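PDB 6EVU: PrgB from Enterococcus faecalis, which promotes aggregation, biofilm formation and conjugation by binding and compacting DNA, probably in part through the adhesin domain that forms this chain. Local coordinates for residues Ser138-Ala147 against Phe158-Gly166; Arg279-Thr287 against Ser297-Ser305. All blocks are in the same frame, centred on the assembly; numbering follows the deposited sequence.

Contact 1: residues Ser138-Ala147 against Phe158-Gly166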
loop_
_atom_site.group_PDB
_atom_site.type_symbol
_atom_site.label_atom_id
_atom_site.label_comp_id
_atom_site.label_asym_id
_atom_site.label_seq_id
_atom_site.Cartn_x
_atom_site.Cartn_y
_atom_site.Cartn_z
ATOM N N SER A 138 6.776 8.526 10.277
ATOM C CA SER A 138 7.931 8.688 9.392
ATOM C C SER A 138 9.203 8.587 10.200
ATOM O O SER A 138 9.295 9.226 11.253
ATOM C CB SER A 138 7.932 10.034 8.651
ATOM O OG SER A 138 9.251 10.391 8.181
ATOM N N PRO A 139 10.217 7.867 9.711
ATOM C CA PRO A 139 11.521 7.806 10.400
ATOM C C PRO A 139 12.550 8.858 9.997
ATOM O O PRO A 139 13.725 8.717 10.387
ATOM C CB PRO A 139 12.040 6.421 9.989
ATOM C CG PRO A 139 11.593 6.363 8.522
ATOM C CD PRO A 139 10.154 6.964 8.543
ATOM N N SER A 140 12.182 9.858 9.175
ATOM C CA SER A 140 13.171 10.861 8.782
ATOM C C SER A 140 13.243 11.971 9.830
ATOM O O SER A 140 12.336 12.150 10.677
ATOM C CB SER A 140 12.846 11.467 7.404
ATOM O OG SER A 140 11.559 12.080 7.407
ATOM N N GLN A 141 14.338 12.726 9.743
ATOM C CA GLN A 141 14.582 13.782 10.723
ATOM C C GLN A 141 13.471 14.811 10.682
ATOM O O GLN A 141 13.044 15.318 11.737
ATOM C CB GLN A 141 15.946 14.447 10.462
ATOM C CG GLN A 141 16.363 15.511 11.476
ATOM C CD GLN A 141 16.454 14.901 12.861
ATOM O OE1 GLN A 141 17.023 13.808 13.030
ATOM N NE2 GLN A 141 15.849 15.566 13.850
ATOM N N SER A 142 13.000 15.139 9.475
ATOM C CA SER A 142 11.921 16.083 9.289
ATOM C C SER A 142 10.570 15.472 9.585
ATOM O O SER A 142 9.578 16.200 9.559
ATOM C CB SER A 142 11.934 16.619 7.858
ATOM O OG SER A 142 11.637 15.568 6.924
ATOM N N GLY A 143 10.485 14.152 9.779
ATOM C CA GLY A 143 9.170 13.566 9.997
ATOM C C GLY A 143 8.218 13.677 8.820
ATOM O O GLY A 143 6.986 13.658 9.017
ATOM N N THR A 144 8.747 13.703 7.596
ATOM C CA THR A 144 7.938 13.788 6.392
ATOM C C THR A 144 8.073 12.498 5.607
ATOM O O THR A 144 8.957 11.671 5.863
ATOM C CB THR A 144 8.371 14.956 5.489
ATOM O OG1 THR A 144 9.742 14.798 5.130
ATOM C CG2 THR A 144 8.200 16.299 6.252
ATOM N N LEU A 145 7.215 12.346 4.603
ATOM C CA LEU A 145 7.376 11.259 3.638
ATOM C C LEU A 145 7.342 11.849 2.246
ATOM O O LEU A 145 6.728 12.899 2.010
ATOM C CB LEU A 145 6.255 10.183 3.733
ATOM C CG LEU A 145 6.259 9.382 5.021
ATOM C CD1 LEU A 145 4.899 8.675 5.095
ATOM C CD2 LEU A 145 7.427 8.481 5.261
ATOM N N ASN A 146 8.006 11.158 1.295
ATOM C CA ASN A 146 7.912 11.532 -0.095
ATOM C C ASN A 146 6.967 10.555 -0.783
ATOM O O ASN A 146 6.953 9.373 -0.470
ATOM C CB ASN A 146 9.280 11.476 -0.763
ATOM C CG ASN A 146 10.364 12.152 0.067
ATOM O OD1 ASN A 146 10.154 13.241 0.597
ATOM N ND2 ASN A 146 11.539 11.492 0.194
ATOM N N ALA A 147 6.244 11.064 -1.775
ATOM C CA ALA A 147 5.306 10.238 -2.506
ATOM C C ALA A 147 5.468 10.518 -3.977
ATOM O O ALA A 147 5.665 11.665 -4.399
ATOM C CB ALA A 147 3.863 10.511 -2.092
ATOM N N PHE A 158 4.066 5.342 -4.718
ATOM C CA PHE A 158 5.342 4.930 -4.134
ATOM C C PHE A 158 5.644 5.906 -3.028
ATOM O O PHE A 158 5.546 7.112 -3.246
ATOM C CB PHE A 158 6.465 4.961 -5.178
ATOM C CG PHE A 158 6.291 3.957 -6.304
ATOM C CD1 PHE A 158 5.391 4.222 -7.325
ATOM C CD2 PHE A 158 7.051 2.764 -6.358
ATOM C CE1 PHE A 158 5.238 3.295 -8.422
ATOM C CE2 PHE A 158 6.863 1.824 -7.424
ATOM C CZ PHE A 158 5.972 2.103 -8.427
ATOM N N ILE A 159 5.956 5.411 -1.826
ATOM C CA ILE A 159 6.092 6.303 -0.672
ATOM C C ILE A 159 7.364 5.953 0.075
ATOM O O ILE A 159 7.657 4.774 0.330
ATOM C CB ILE A 159 4.831 6.204 0.237
ATOM C CG1 ILE A 159 3.614 6.856 -0.519
ATOM C CG2 ILE A 159 5.064 6.874 1.664
ATOM C CD1 ILE A 159 2.309 6.730 0.129
ATOM N N GLY A 160 8.092 6.982 0.530
ATOM C CA GLY A 160 9.287 6.649 1.299
ATOM C C GLY A 160 9.996 7.899 1.781
ATOM O O GLY A 160 9.652 9.020 1.389
ATOM N N THR A 161 11.022 7.678 2.610
ATOM C CA THR A 161 11.866 8.765 3.109
ATOM C C THR A 161 13.165 8.157 3.642
ATOM O O THR A 161 13.371 6.953 3.597
ATOM C CB THR A 161 11.121 9.591 4.170
ATOM O OG1 THR A 161 11.920 10.776 4.453
ATOM C CG2 THR A 161 10.987 8.807 5.470
ATOM N N ASN A 162 14.040 9.007 4.125
ATOM C CA ASN A 162 15.283 8.605 4.767
ATOM C C ASN A 162 15.001 7.986 6.128
ATOM O O ASN A 162 14.195 8.519 6.894
ATOM C CB ASN A 162 16.108 9.900 4.939
ATOM C CG ASN A 162 17.440 9.676 5.500
ATOM O OD1 ASN A 162 18.152 8.738 5.137
ATOM N ND2 ASN A 162 17.845 10.594 6.350
ATOM N N ARG A 163 15.762 6.969 6.520
ATOM C CA ARG A 163 15.562 6.415 7.860
ATOM C C ARG A 163 16.670 6.900 8.796
ATOM O O ARG A 163 17.828 6.523 8.626
ATOM C CB ARG A 163 15.531 4.884 7.828
ATOM C CG ARG A 163 15.364 4.285 9.204
ATOM C CD ARG A 163 15.146 2.756 9.198
ATOM N NE ARG A 163 13.843 2.366 8.653
ATOM C CZ ARG A 163 12.713 2.501 9.336
ATOM N NH1 ARG A 163 12.743 2.995 10.559
ATOM N NH2 ARG A 163 11.569 2.121 8.822
ATOM N N VAL A 164 16.318 7.701 9.811
ATOM C CA VAL A 164 17.275 8.073 10.851
ATOM C C VAL A 164 16.975 7.417 12.196
ATOM O O VAL A 164 17.816 7.494 13.102
ATOM C CB VAL A 164 17.354 9.609 11.046
ATOM C CG1 VAL A 164 17.592 10.341 9.753
ATOM C CG2 VAL A 164 16.129 10.146 11.705
ATOM N N ASN A 165 15.791 6.846 12.389
ATOM C CA ASN A 165 15.467 6.225 13.674
ATOM C C ASN A 165 14.671 4.969 13.388
ATOM O O ASN A 165 14.573 4.533 12.238
ATOM C CB ASN A 165 14.713 7.198 14.591
ATOM C CG ASN A 165 13.467 7.738 13.927
ATOM O OD1 ASN A 165 12.665 6.967 13.410
ATOM N ND2 ASN A 165 13.299 9.055 13.936
ATOM N N GLY A 166 14.089 4.379 14.439
ATOM C CA GLY A 166 13.393 3.123 14.288
ATOM C C GLY A 166 11.896 3.209 14.034
ATOM O O GLY A 166 11.225 2.175 14.086
HETATM O O HOH W 1 11.185 10.770 12.602
HETATM O O HOH W 2 16.432 12.777 7.754
HETATM O O HOH W 3 11.082 13.216 3.159
#
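Thr161 packs tightly into the bend of 138-147, between Ser138, Pro139, Ser140 and Leu145. Its methyl CG2 lies 3.6 Å from Leu145 CD2, the two side chains crossing at about a right angle. CG2 also meets Pro139 CD at 3.7 Å. With OG1 anti to the backbone N (chi1 -170°), Thr161 OG1 shares a water with Thr144 OG1 and Asn146 OD1; Asn146 ND2 bonds to Lys74 O. Thr144 O is gripped by two hydroxyls. Ser140 OG approaches in the carbonyl plane, on a lone pair, while Ser138 OG sits above that plane, 2.7 Å from Thr144 O. Ser138 OG also accepts from Ser140 N in an ST turn. Buried Pro139 belongs to this tight part: Val164 N donates to Pro139 O at 2.8 Å, nearly straight, and Pro139 CB lies over one face of the Arg163 guanidinium. Arg163 NH1 and Asn165 OD1 also bond to Lys167 O and N. The outer side is wetter. One water joins Ser138 O and Ser140 O to Asn165 ND2. Another links Gln141 N with Asn162 ND2, near exposed Val164. Asn146 and Gly160 exchange backbone bonds, and Ala147 faces Ile159 as a non-hydrogen-bonded pair, as in an antiparallel beta hairpin, strands 145-150 and 157-160.

Contact 2: residues Arg279-Thr287 against Ser297-Ser305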
loop_
_atom_site.group_PDB
_atom_site.type_symbol
_atom_site.label_atom_id
_atom_site.label_comp_id
_atom_site.label_asym_id
_atom_site.label_seq_id
_atom_site.Cartn_x
_atom_site.Cartn_y
_atom_site.Cartn_z
ATOM N N ARG A 279 -17.101 3.241 3.160
ATOM C CA ARG A 279 -15.936 3.828 2.508
ATOM C C ARG A 279 -14.654 3.083 2.884
ATOM O O ARG A 279 -14.405 2.795 4.068
ATOM C CB ARG A 279 -15.836 5.316 2.920
ATOM C CG ARG A 279 -14.793 6.117 2.067
ATOM C CD ARG A 279 -14.811 7.617 2.441
ATOM N NE ARG A 279 -16.089 8.265 2.124
ATOM C CZ ARG A 279 -16.776 9.051 2.928
ATOM N NH1 ARG A 279 -16.361 9.304 4.180
ATOM N NH2 ARG A 279 -17.907 9.577 2.482
ATOM N N ILE A 280 -13.848 2.772 1.877
ATOM C CA ILE A 280 -12.552 2.119 2.080
ATOM C C ILE A 280 -11.597 3.042 2.815
ATOM O O ILE A 280 -11.361 4.180 2.396
ATOM C CB ILE A 280 -11.939 1.725 0.730
ATOM C CG1 ILE A 280 -12.780 0.595 0.113
ATOM C CG2 ILE A 280 -10.463 1.314 0.901
ATOM C CD1 ILE A 280 -12.260 0.195 -1.274
ATOM N N SER A 281 -10.957 2.525 3.846
ATOM C CA SER A 281 -9.954 3.340 4.558
ATOM C C SER A 281 -9.101 2.421 5.413
ATOM O O SER A 281 -9.645 1.566 6.109
ATOM C CB SER A 281 -10.633 4.364 5.435
ATOM O OG SER A 281 -9.663 5.246 6.020
ATOM N N PHE A 282 -7.786 2.551 5.330
ATOM C CA PHE A 282 -6.891 1.651 6.059
ATOM C C PHE A 282 -5.513 2.292 6.012
ATOM O O PHE A 282 -5.313 3.307 5.324
ATOM C CB PHE A 282 -6.869 0.246 5.441
ATOM C CG PHE A 282 -6.363 0.241 4.021
ATOM C CD1 PHE A 282 -7.193 0.557 2.964
ATOM C CD2 PHE A 282 -5.009 -0.057 3.770
ATOM C CE1 PHE A 282 -6.712 0.623 1.662
ATOM C CE2 PHE A 282 -4.496 -0.017 2.472
ATOM C CZ PHE A 282 -5.348 0.336 1.409
ATOM N N SER A 283 -4.551 1.714 6.763
ATOM C CA SER A 283 -3.172 2.219 6.652
ATOM C C SER A 283 -2.199 1.174 6.120
ATOM O O SER A 283 -2.394 -0.046 6.280
ATOM C CB SER A 283 -2.667 2.746 8.010
ATOM O OG SER A 283 -3.477 3.830 8.372
ATOM N N PHE A 284 -1.120 1.642 5.487
ATOM C CA PHE A 284 -0.087 0.711 5.026
ATOM C C PHE A 284 1.273 1.272 5.412
ATOM O O PHE A 284 1.432 2.478 5.576
ATOM C CB PHE A 284 -0.187 0.413 3.495
ATOM C CG PHE A 284 -0.043 1.662 2.619
ATOM C CD1 PHE A 284 1.193 2.065 2.175
ATOM C CD2 PHE A 284 -1.170 2.394 2.268
ATOM C CE1 PHE A 284 1.327 3.206 1.366
ATOM C CE2 PHE A 284 -1.045 3.553 1.430
ATOM C CZ PHE A 284 0.224 3.940 1.016
ATOM N N GLY A 285 2.292 0.432 5.480
ATOM C CA GLY A 285 3.566 0.973 5.889
ATOM C C GLY A 285 4.670 -0.052 5.934
ATOM O O GLY A 285 4.614 -1.101 5.268
ATOM N N MET A 286 5.735 0.350 6.601
ATOM C CA MET A 286 6.911 -0.490 6.771
ATOM C C MET A 286 7.355 -0.416 8.222
ATOM O O MET A 286 7.442 0.679 8.781
ATOM C CB MET A 286 8.058 -0.050 5.849
ATOM C CG MET A 286 7.585 0.265 4.424
ATOM S SD MET A 286 8.972 0.968 3.440
ATOM C CE MET A 286 9.981 -0.521 3.166
ATOM N N THR A 287 7.685 -1.579 8.811
ATOM C CA THR A 287 8.138 -1.629 10.197
ATOM C C THR A 287 9.453 -2.402 10.334
ATOM O O THR A 287 9.646 -3.459 9.720
ATOM C CB THR A 287 7.075 -2.243 11.114
ATOM O OG1 THR A 287 7.519 -2.060 12.454
ATOM C CG2 THR A 287 6.865 -3.756 10.813
ATOM N N SER A 297 14.708 0.009 4.117
ATOM C CA SER A 297 13.564 -0.295 4.974
ATOM C C SER A 297 12.619 0.891 5.145
ATOM O O SER A 297 11.861 0.943 6.135
ATOM C CB SER A 297 14.045 -0.794 6.341
ATOM O OG SER A 297 14.702 0.243 7.071
ATOM N N SER A 298 12.658 1.866 4.203
ATOM C CA SER A 298 11.828 3.048 4.343
ATOM C C SER A 298 11.264 3.586 3.020
ATOM O O SER A 298 10.823 4.745 2.979
ATOM C CB SER A 298 12.606 4.191 5.086
ATOM O OG SER A 298 13.917 4.390 4.512
ATOM N N ALA A 299 11.216 2.788 1.956
ATOM C CA ALA A 299 10.438 3.189 0.793
ATOM C C ALA A 299 9.736 1.960 0.224
ATOM O O ALA A 299 10.318 0.880 0.164
ATOM C CB ALA A 299 11.331 3.781 -0.301
ATOM N N GLN A 300 8.485 2.162 -0.224
ATOM C CA GLN A 300 7.710 1.008 -0.672
ATOM C C GLN A 300 6.822 1.407 -1.845
ATOM O O GLN A 300 6.526 2.579 -2.086
ATOM C CB GLN A 300 6.840 0.466 0.485
ATOM C CG GLN A 300 5.658 1.392 0.785
ATOM C CD GLN A 300 4.997 1.052 2.119
ATOM O OE1 GLN A 300 4.922 1.852 3.031
ATOM N NE2 GLN A 300 4.474 -0.157 2.210
ATOM N N TRP A 301 6.349 0.360 -2.549
ATOM C CA TRP A 301 5.331 0.532 -3.576
ATOM C C TRP A 301 4.040 -0.033 -3.016
ATOM O O TRP A 301 4.036 -1.189 -2.588
ATOM C CB TRP A 301 5.763 -0.234 -4.832
ATOM C CG TRP A 301 4.698 -0.289 -5.912
ATOM C CD1 TRP A 301 3.717 0.614 -6.118
ATOM C CD2 TRP A 301 4.523 -1.309 -6.918
ATOM N NE1 TRP A 301 2.909 0.246 -7.167
ATOM C CE2 TRP A 301 3.387 -0.938 -7.676
ATOM C CE3 TRP A 301 5.185 -2.514 -7.216
ATOM C CZ2 TRP A 301 2.925 -1.736 -8.752
ATOM C CZ3 TRP A 301 4.739 -3.277 -8.296
ATOM C CH2 TRP A 301 3.606 -2.893 -9.016
ATOM N N PHE A 302 2.977 0.767 -2.999
ATOM C CA PHE A 302 1.661 0.290 -2.573
ATOM C C PHE A 302 0.724 0.414 -3.768
ATOM O O PHE A 302 0.341 1.512 -4.148
ATOM C CB PHE A 302 1.073 1.041 -1.375
ATOM C CG PHE A 302 -0.201 0.395 -0.927
ATOM C CD1 PHE A 302 -0.130 -0.784 -0.161
ATOM C CD2 PHE A 302 -1.406 0.807 -1.421
ATOM C CE1 PHE A 302 -1.270 -1.454 0.220
ATOM C CE2 PHE A 302 -2.608 0.103 -1.067
ATOM C CZ PHE A 302 -2.522 -1.015 -0.258
ATOM N N ALA A 303 0.309 -0.722 -4.319
ATOM C CA ALA A 303 -0.651 -0.755 -5.413
ATOM C C ALA A 303 -2.031 -1.103 -4.868
ATOM O O ALA A 303 -2.153 -2.000 -4.021
ATOM C CB ALA A 303 -0.234 -1.805 -6.442
ATOM N N PHE A 304 -3.046 -0.423 -5.381
ATOM C CA PHE A 304 -4.436 -0.645 -5.003
ATOM C C PHE A 304 -5.198 -1.293 -6.142
ATOM O O PHE A 304 -5.231 -0.747 -7.238
ATOM C CB PHE A 304 -5.149 0.651 -4.650
ATOM C CG PHE A 304 -6.574 0.438 -4.302
ATOM C CD1 PHE A 304 -6.908 0.008 -3.024
ATOM C CD2 PHE A 304 -7.605 0.628 -5.264
ATOM C CE1 PHE A 304 -8.272 -0.219 -2.678
ATOM C CE2 PHE A 304 -8.977 0.436 -4.899
ATOM C CZ PHE A 304 -9.300 -0.004 -3.632
ATOM N N SER A 305 -5.840 -2.439 -5.869
ATOM C CA SER A 305 -6.715 -3.043 -6.873
ATOM C C SER A 305 -7.678 -3.989 -6.181
ATOM O O SER A 305 -7.565 -4.271 -4.990
ATOM C CB SER A 305 -5.927 -3.818 -7.944
ATOM O OG SER A 305 -5.635 -5.142 -7.529
HETATM O O HOH W 4 3.320 4.124 4.072
#
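Phe284 and Phe302 lie nearly flat on each other in an offset stack. Their centroids are 4.2 Å apart and their planes differ by 12°. Phe302 CB also sits over the face of the Phe284 ring, making a CH-pi contact. Phe302 has CG anti to the backbone N (chi1 -174°), which carries its ring out across 279-287 to reach Phe282 as well. There the two side chains reach toward each other from the two strands. The Phe282 and Phe302 rings meet obliquely, with planes at 51° and Phe282 CE2 3.5 Å from Phe302 CZ. These three rings form an aromatic cluster. Further along, Ile280 CD1 meets the Phe304 ring at its edge, 3.8 Å from Phe304 CZ. The strands 280-287 and 299-302 belong to different antiparallel sheets, so this is face-to-face packing of a beta sandwich and not strand pairing. Their axes approach to 7.6 Å. Polar groups enter beyond the rings. The Gln300 amide lies at the edge of the Phe284 ring. Its NE2 bonds to Gly285 O at 3.2 Å from well above the carbonyl plane, a bent bond. Its OE1 accepts from a water that also donates to Phe284 O. Met286 and Gln300 run alongside, pointing opposite ways. The Met286 chain is extended at chi2 and bends before its methyl, with SD 3.2 Å from Ala299 N and CE 3.6 Å from Ser297 C.

How the contacts relate
Both segments of contact 1 precede those of contact 2 in the chain, and the centres of the two contacts are about 14 Å apart. Strands 157-160 and 299-302 are antiparallel neighbours in one sheet. Ile159 O lies 2.8 Å from Gln300 N, and Thr161 O lies 2.8 Å from Ser298 OG, both probable hydrogen bonds. Contact 1 builds the hairpin of that sheet. Contact 2 joins the sheet to the other one through strand 280-287, near the centre of the chain. Ile159 CD1 reaches Phe284 CZ at 3.6 Å, so the hairpin also packs against the core between the sheets. Contact 1 is thus pairing within one sheet, and contact 2 is packing between the two sheets of the same adhesin domain.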